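GlcNAc Inducible Gene 2, GIG2 (Candida albicans, PDB 6AKZ) binds an iron(III) ion and is probably an oxygenase of the DUF1479 family with a cupin-type core, its gene being inducible by N-acetylglucosamine. Local coordinates at residues T11-F17 and T309-T315; I69-L74 and K150-E155; T388-L393 and S431-E435. One frame throughout, in Å; residues are numbered along the deposited sequence.

Contact 1: residues T11-F17 and T309-T315; sequences TPPDLDF and TPKFPGT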
# COMPACT_ATOMS: atom_id res chain seq x y z
N THR A 11 29.20 1.05 0.11
CA THR A 11 28.78 1.94 1.19
C THR A 11 27.61 2.81 0.72
O THR A 11 27.64 3.35 -0.39
CB THR A 11 29.98 2.77 1.65
OG1 THR A 11 30.87 1.86 2.28
CG2 THR A 11 29.62 3.83 2.65
N PRO A 12 26.54 2.92 1.53
CA PRO A 12 25.44 3.79 1.08
C PRO A 12 25.87 5.25 1.06
O PRO A 12 26.64 5.66 1.93
CB PRO A 12 24.31 3.55 2.14
CG PRO A 12 24.78 2.44 3.04
CD PRO A 12 26.28 2.38 2.87
N PRO A 13 25.36 6.05 0.09
CA PRO A 13 25.70 7.45 0.06
C PRO A 13 25.20 8.21 1.27
O PRO A 13 24.29 7.78 2.00
CB PRO A 13 25.08 7.97 -1.25
CG PRO A 13 24.01 7.02 -1.58
CD PRO A 13 24.45 5.69 -1.01
N ASP A 14 25.85 9.34 1.52
CA ASP A 14 25.39 10.27 2.52
C ASP A 14 24.23 11.05 1.89
O ASP A 14 24.22 11.31 0.67
CB ASP A 14 26.52 11.23 2.93
CG ASP A 14 27.47 10.66 4.00
OD1 ASP A 14 27.22 9.58 4.59
OD2 ASP A 14 28.46 11.34 4.30
N LEU A 15 23.21 11.35 2.70
CA LEU A 15 22.23 12.39 2.34
C LEU A 15 22.79 13.70 2.90
O LEU A 15 23.85 13.70 3.50
CB LEU A 15 20.85 12.08 2.98
CG LEU A 15 20.15 10.76 2.54
CD1 LEU A 15 18.89 10.57 3.37
CD2 LEU A 15 19.79 10.83 1.07
N ASP A 16 22.06 14.80 2.78
CA ASP A 16 22.40 16.02 3.58
C ASP A 16 22.62 15.73 5.09
O ASP A 16 21.96 14.82 5.63
CB ASP A 16 21.32 17.08 3.38
CG ASP A 16 21.66 18.37 4.09
OD1 ASP A 16 21.38 18.49 5.32
OD2 ASP A 16 22.23 19.25 3.40
N PHE A 17 23.52 16.47 5.79
CA PHE A 17 23.85 16.12 7.24
C PHE A 17 22.72 16.43 8.24
O PHE A 17 22.72 15.96 9.41
CB PHE A 17 25.19 16.75 7.72
CG PHE A 17 25.06 18.21 8.16
CD1 PHE A 17 25.08 19.23 7.23
CD2 PHE A 17 24.82 18.52 9.49
CE1 PHE A 17 24.93 20.56 7.64
CE2 PHE A 17 24.64 19.84 9.90
CZ PHE A 17 24.72 20.86 8.98
N THR A 309 26.26 9.20 11.04
CA THR A 309 26.28 9.51 9.57
C THR A 309 24.85 9.71 9.07
O THR A 309 23.99 8.95 9.49
CB THR A 309 26.85 8.36 8.71
OG1 THR A 309 25.84 7.33 8.58
CG2 THR A 309 28.14 7.76 9.32
N PRO A 310 24.62 10.63 8.13
CA PRO A 310 23.29 10.81 7.56
C PRO A 310 22.99 9.75 6.47
O PRO A 310 22.59 10.10 5.37
CB PRO A 310 23.40 12.20 6.96
CG PRO A 310 24.78 12.21 6.41
CD PRO A 310 25.60 11.50 7.45
N LYS A 311 23.19 8.49 6.77
CA LYS A 311 22.96 7.41 5.78
C LYS A 311 21.56 6.85 6.05
O LYS A 311 21.28 6.40 7.16
CB LYS A 311 24.02 6.31 5.88
CG LYS A 311 25.38 6.82 5.35
CD LYS A 311 26.41 5.74 5.32
CE LYS A 311 27.80 6.31 5.11
NZ LYS A 311 27.91 7.09 3.84
N PHE A 312 20.73 6.92 5.04
CA PHE A 312 19.40 6.30 5.00
C PHE A 312 19.35 5.46 3.73
O PHE A 312 18.97 5.94 2.64
CB PHE A 312 18.32 7.38 5.08
CG PHE A 312 18.11 7.87 6.46
CD1 PHE A 312 18.93 8.89 7.00
CD2 PHE A 312 17.20 7.26 7.28
CE1 PHE A 312 18.78 9.28 8.32
CE2 PHE A 312 17.04 7.66 8.61
CZ PHE A 312 17.85 8.68 9.13
N PRO A 313 19.91 4.26 3.81
CA PRO A 313 20.12 3.50 2.60
C PRO A 313 18.85 3.17 1.81
O PRO A 313 17.79 2.92 2.42
CB PRO A 313 20.80 2.23 3.09
CG PRO A 313 21.18 2.44 4.52
CD PRO A 313 20.33 3.55 5.04
N GLY A 314 18.95 3.25 0.49
CA GLY A 314 17.82 2.99 -0.41
C GLY A 314 16.83 4.14 -0.57
O GLY A 314 15.83 3.99 -1.27
N THR A 315 17.13 5.30 0.01
CA THR A 315 16.20 6.44 -0.01
C THR A 315 16.63 7.47 -1.00
O THR A 315 17.84 7.69 -1.19
CB THR A 315 16.05 7.15 1.36
OG1 THR A 315 17.28 7.76 1.74
CG2 THR A 315 15.52 6.23 2.51
O HOH W 1 21.63 7.00 2.42
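Lys-311 carries the ionic and polar part of this contact: its ammonium nitrogen joins two oxygens of the N-terminal segment. NZ lies 2.7 Å from OD1 of Asp-14 in a salt bridge, reaching that oxygen from above the carboxylate plane, and it also donates to Pro-12 O, nearly in line with the C=O bond (166°). The lysine chain stays extended as far as CE and bends only at its last torsion (chi4 -59°), which turns NZ between both acceptors. The backbones are tied directly by Leu-15 N to Pro-310 O, 3.0 Å and nearly straight, and indirectly by a water that donates to Pro-13 O and accepts from Phe-312 N.

Apolar packing flanks these bonds. The rings of Pro-12 and Pro-313, with no N-H to satisfy, lie side by side (CB to CB 3.9 Å), and Leu-15 sets CD1 3.7 Å from CB of Phe-312, the two side chains roughly perpendicular.

Pro-310 centres an inverse gamma turn, and Phe-312 to Thr-315 form a type II turn, which suits Pro-313 second and Gly-314, with positive phi, third. The loop leading into helix 18-26 is fastened to that between helix 278-287 and strand 322-323.

Contact 2: residues I69-L74 and K150-E155; sequences IKDNKL and KAMSKE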
# COMPACT_ATOMS: atom_id res chain seq x y z
N ILE A 69 -15.26 -16.29 3.94
CA ILE A 69 -15.49 -15.01 4.59
C ILE A 69 -16.95 -14.93 4.97
O ILE A 69 -17.82 -14.88 4.08
CB ILE A 69 -15.10 -13.85 3.70
CG1 ILE A 69 -13.57 -13.93 3.48
CG2 ILE A 69 -15.55 -12.51 4.29
CD1 ILE A 69 -13.06 -13.01 2.40
N LYS A 70 -17.23 -15.01 6.27
CA LYS A 70 -18.64 -15.02 6.73
C LYS A 70 -18.81 -13.77 7.52
O LYS A 70 -17.89 -13.41 8.24
CB LYS A 70 -18.90 -16.23 7.61
CG LYS A 70 -18.65 -17.58 6.98
CD LYS A 70 -19.66 -17.95 5.88
CE LYS A 70 -19.51 -17.20 4.54
NZ LYS A 70 -19.95 -17.87 3.25
N ASP A 71 -19.94 -13.07 7.36
CA ASP A 71 -20.24 -11.84 8.12
C ASP A 71 -19.17 -10.75 7.92
O ASP A 71 -18.81 -10.10 8.88
CB ASP A 71 -20.39 -12.16 9.62
CG ASP A 71 -21.55 -13.12 9.90
OD1 ASP A 71 -22.61 -12.98 9.25
OD2 ASP A 71 -21.40 -14.01 10.75
N ASN A 72 -18.68 -10.60 6.67
CA ASN A 72 -17.62 -9.70 6.31
C ASN A 72 -16.42 -9.68 7.26
O ASN A 72 -15.94 -8.63 7.58
CB ASN A 72 -18.16 -8.29 6.15
CG ASN A 72 -19.35 -8.25 5.23
OD1 ASN A 72 -19.23 -8.50 4.05
ND2 ASN A 72 -20.52 -8.07 5.80
N LYS A 73 -15.96 -10.87 7.67
CA LYS A 73 -14.80 -11.04 8.53
C LYS A 73 -13.94 -12.11 7.98
O LYS A 73 -14.45 -13.12 7.54
CB LYS A 73 -15.18 -11.54 9.93
CG LYS A 73 -15.97 -10.56 10.68
CD LYS A 73 -16.53 -11.14 11.99
CE LYS A 73 -17.75 -10.30 12.39
NZ LYS A 73 -18.29 -10.73 13.71
N LEU A 74 -12.62 -11.91 8.07
CA LEU A 74 -11.75 -13.02 7.78
C LEU A 74 -11.94 -13.99 8.94
O LEU A 74 -11.98 -13.54 10.11
CB LEU A 74 -10.29 -12.60 7.71
CG LEU A 74 -9.91 -11.62 6.58
CD1 LEU A 74 -8.42 -11.29 6.70
CD2 LEU A 74 -10.21 -12.14 5.18
N LYS A 150 -14.54 -4.73 3.11
CA LYS A 150 -15.12 -4.65 4.44
C LYS A 150 -14.38 -5.59 5.37
O LYS A 150 -14.01 -5.22 6.47
CB LYS A 150 -16.61 -4.99 4.47
CG LYS A 150 -17.55 -3.96 3.93
CD LYS A 150 -18.99 -4.52 3.94
CE LYS A 150 -19.89 -4.02 2.79
NZ LYS A 150 -20.43 -5.13 1.90
N ALA A 151 -14.09 -6.79 4.91
CA ALA A 151 -13.44 -7.80 5.78
C ALA A 151 -11.99 -7.36 6.12
O ALA A 151 -11.56 -7.42 7.25
CB ALA A 151 -13.43 -9.12 5.10
N MET A 152 -11.27 -6.85 5.11
CA MET A 152 -9.91 -6.31 5.36
C MET A 152 -9.88 -5.18 6.32
O MET A 152 -8.97 -5.11 7.15
CB MET A 152 -9.18 -5.93 4.08
CG MET A 152 -8.99 -7.15 3.08
SD MET A 152 -8.48 -8.70 3.74
CE MET A 152 -6.74 -8.36 4.06
N SER A 153 -10.87 -4.31 6.25
CA SER A 153 -10.91 -3.09 7.09
C SER A 153 -11.02 -3.45 8.58
O SER A 153 -10.52 -2.69 9.41
CB SER A 153 -12.07 -2.20 6.69
OG SER A 153 -13.29 -2.63 7.23
N LYS A 154 -11.60 -4.60 8.88
CA LYS A 154 -11.67 -5.11 10.26
C LYS A 154 -10.37 -5.66 10.86
O LYS A 154 -10.30 -5.91 12.06
CB LYS A 154 -12.73 -6.17 10.32
CG LYS A 154 -14.09 -5.61 9.93
CD LYS A 154 -15.06 -6.75 10.13
CE LYS A 154 -16.52 -6.36 9.96
NZ LYS A 154 -16.78 -5.65 8.76
N GLU A 155 -9.35 -5.79 10.03
CA GLU A 155 -8.02 -6.17 10.51
C GLU A 155 -7.31 -4.95 11.05
O GLU A 155 -6.39 -5.06 11.88
CB GLU A 155 -7.27 -6.81 9.43
CG GLU A 155 -7.99 -8.06 8.83
CD GLU A 155 -8.06 -9.22 9.83
OE1 GLU A 155 -7.05 -9.41 10.56
OE2 GLU A 155 -9.14 -9.92 9.96
O HOH W 2 -11.52 -9.37 8.91
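Asn-72 packs on Lys-150 and Ala-151, and Leu-74 on Met-152 and Glu-155. Asn-72 rests its CB and amide on the aliphatic part of Lys-150, the two side chains crossing at a slant with Asn-72 CG 4.0 Å from Lys-150 CD. Its backbone is in the left-handed region, which asparagine tolerates comparatively well. The carbonyl of the same residue meets the helix: Asn-72 O lies 3.2 Å from Ala-151 CA in a CA-H...O contact (143° at the hydrogen), an approach that a side chain as small as alanine readily permits. Ile-69 adds its CG2 branch, at 4.1 Å from Ala-151 CB.

Leu-74 turns its two methyls toward Met-152, with CD1 3.9 Å from SD. The flexible thioether comes back to the leucine, although its CB points away from the loop, because the chain folds at chi2 (-44°) and again at chi3. Glu-155 crosses Leu-74 at about a right angle, its OE2 facing CD1 at 3.6 Å, while its OE1 is taken up by Ser-79 of helix 76-85.

Lys-154 runs past the loop with CD and CE close to Asn-72 O, to which NZ gives a weak bond of 3.3 Å. A water is gripped more firmly: it accepts from Leu-74 N and donates to Ala-151 O and Glu-155 OE2. The glutamate therefore has both oxygens occupied, and this water, more than any direct bond, supplies the polar link between the segments.

Contact 3: residues T388-L393 and S431-E435; sequences TRDAFL and SMGLE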
# COMPACT_ATOMS: atom_id res chain seq x y z
N THR A 388 -10.77 12.38 -7.03
CA THR A 388 -11.58 11.34 -7.64
C THR A 388 -12.89 11.89 -8.20
O THR A 388 -13.29 11.59 -9.28
CB THR A 388 -11.83 10.20 -6.63
OG1 THR A 388 -10.62 9.50 -6.48
CG2 THR A 388 -12.85 9.28 -7.07
N ARG A 389 -13.54 12.74 -7.42
CA ARG A 389 -14.80 13.35 -7.84
C ARG A 389 -14.59 14.25 -9.06
O ARG A 389 -15.36 14.21 -10.02
CB ARG A 389 -15.42 14.15 -6.70
CG ARG A 389 -16.53 15.10 -7.14
CD ARG A 389 -16.81 16.15 -6.07
NE ARG A 389 -17.93 17.02 -6.44
CZ ARG A 389 -19.17 16.87 -5.99
NH1 ARG A 389 -19.46 15.89 -5.15
NH2 ARG A 389 -20.12 17.71 -6.39
N ASP A 390 -13.53 15.05 -9.02
CA ASP A 390 -13.18 15.96 -10.10
C ASP A 390 -12.73 15.23 -11.36
O ASP A 390 -13.14 15.59 -12.47
CB ASP A 390 -12.10 16.94 -9.65
CG ASP A 390 -11.83 18.03 -10.67
OD1 ASP A 390 -12.74 18.84 -10.92
OD2 ASP A 390 -10.71 18.06 -11.22
N ALA A 391 -11.90 14.21 -11.20
CA ALA A 391 -11.41 13.47 -12.38
C ALA A 391 -12.48 12.67 -13.08
O ALA A 391 -12.50 12.60 -14.33
CB ALA A 391 -10.26 12.58 -12.00
N PHE A 392 -13.33 12.02 -12.31
CA PHE A 392 -14.39 11.21 -12.88
C PHE A 392 -15.43 12.10 -13.59
O PHE A 392 -15.99 11.70 -14.65
CB PHE A 392 -15.09 10.46 -11.79
CG PHE A 392 -16.07 9.44 -12.27
CD1 PHE A 392 -15.64 8.18 -12.63
CD2 PHE A 392 -17.44 9.74 -12.40
CE1 PHE A 392 -16.52 7.21 -13.05
CE2 PHE A 392 -18.33 8.78 -12.84
CZ PHE A 392 -17.89 7.51 -13.14
N LEU A 393 -15.77 13.21 -12.94
CA LEU A 393 -16.80 14.12 -13.49
C LEU A 393 -16.26 14.74 -14.81
O LEU A 393 -17.02 14.95 -15.75
CB LEU A 393 -17.20 15.20 -12.48
CG LEU A 393 -18.18 14.80 -11.39
CD1 LEU A 393 -18.34 15.94 -10.37
CD2 LEU A 393 -19.52 14.33 -11.97
N SER A 431 -18.27 6.50 -2.29
CA SER A 431 -16.88 6.13 -2.53
C SER A 431 -16.06 6.95 -3.58
O SER A 431 -14.80 7.08 -3.52
CB SER A 431 -16.78 4.60 -2.76
OG SER A 431 -17.19 3.89 -1.62
N MET A 432 -16.79 7.57 -4.53
CA MET A 432 -16.30 8.31 -5.62
C MET A 432 -16.38 9.77 -5.37
O MET A 432 -16.05 10.53 -6.23
CB MET A 432 -17.21 8.02 -6.88
CG MET A 432 -17.12 6.63 -7.44
SD MET A 432 -15.46 6.28 -8.11
CE MET A 432 -15.21 7.47 -9.39
N GLY A 433 -16.85 10.20 -4.21
CA GLY A 433 -16.90 11.61 -3.89
C GLY A 433 -18.11 12.30 -4.53
O GLY A 433 -18.07 13.50 -4.70
N LEU A 434 -19.14 11.55 -4.90
CA LEU A 434 -20.25 12.10 -5.71
C LEU A 434 -21.49 12.30 -4.86
O LEU A 434 -22.50 12.76 -5.38
CB LEU A 434 -20.54 11.15 -6.88
CG LEU A 434 -19.39 10.98 -7.90
CD1 LEU A 434 -19.66 9.84 -8.89
CD2 LEU A 434 -19.10 12.26 -8.66
N GLU A 435 -21.45 11.91 -3.57
CA GLU A 435 -22.61 11.98 -2.72
C GLU A 435 -22.11 12.17 -1.30
O GLU A 435 -21.11 11.55 -0.92
CB GLU A 435 -23.34 10.66 -2.82
CG GLU A 435 -24.56 10.56 -1.92
CD GLU A 435 -25.63 11.58 -2.33
OE1 GLU A 435 -26.09 11.51 -3.50
OE2 GLU A 435 -25.92 12.48 -1.52
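A Schellman motif ends helix 426-431 here, and the chain leaving it packs against one side of helix 382-394. Gly-433 takes the positive phi (81°) that the motif demands, a conformation glycine adopts easily; lacking a side chain, it also lets Arg-389 of the neighbouring helix come close, their CA atoms 4.8 Å apart.

Arg-389 stretches over this turn. Extended from CG to NE, its chain lays CB, CG and CD along Gly-433 O, with CD at 3.2 Å, before NH1 bonds to that same oxygen at 2.8 Å. The bond lies in the carbonyl plane, and the oxygen sits at the guanidinium edge, 17° out of its plane. Arginine suits this place because its long chain brings NH1 out beside the helix to the turn carbonyl.

On the buried side, Met-432 folds at chi2 and chi3, bringing its methyl CE obliquely to the ring of Phe-392 in a close approach, 3.3 Å from CD1. SD lies 5.3 Å from the ring centroid, an oblique Met-aromatic contact. Phe-392 has CG anti to its backbone N (chi1 -171°), which swings the ring out from the helix toward the methionine. Thr-388 adds its methyl CG2, 3.8 Å from Met-432 CE, while its hydroxyl bonds to Val-173 O.

Leu-434, next after the glycine, packs on the helix: CD1 approaches the Phe-392 ring and CD2 lies 3.8 Å from CG of Leu-393, these two leucines sliding past each other in opposite directions.

Chemically, one charged side chain satisfies a carbonyl at the turn, while sulfur, ring and methyl groups supply the remaining grip through dispersion.

In the fold
Contact 1 joins the N-terminal loop to the loop after helix 278-287, and the span it closes includes both segments of contact 2; contact 3 follows later in the chain. Contacts 1 and 2 lie on opposite sides of the chain's centre, their own centres 41 Å apart. For contacts 2 and 3 the centres are 26 Å apart and the nearest atoms about 9 Å. Contact 2 borders strand 87-91 of the mixed sheet, whereas contact 3 joins helix 382-394 to the loop after helix 426-431. In contact 1 the side chain of Thr-315 is about 11 Å from that of the iron ligand His-192; the other two lie away from the site, consistent with loops and helices being tied around a cupin-type core.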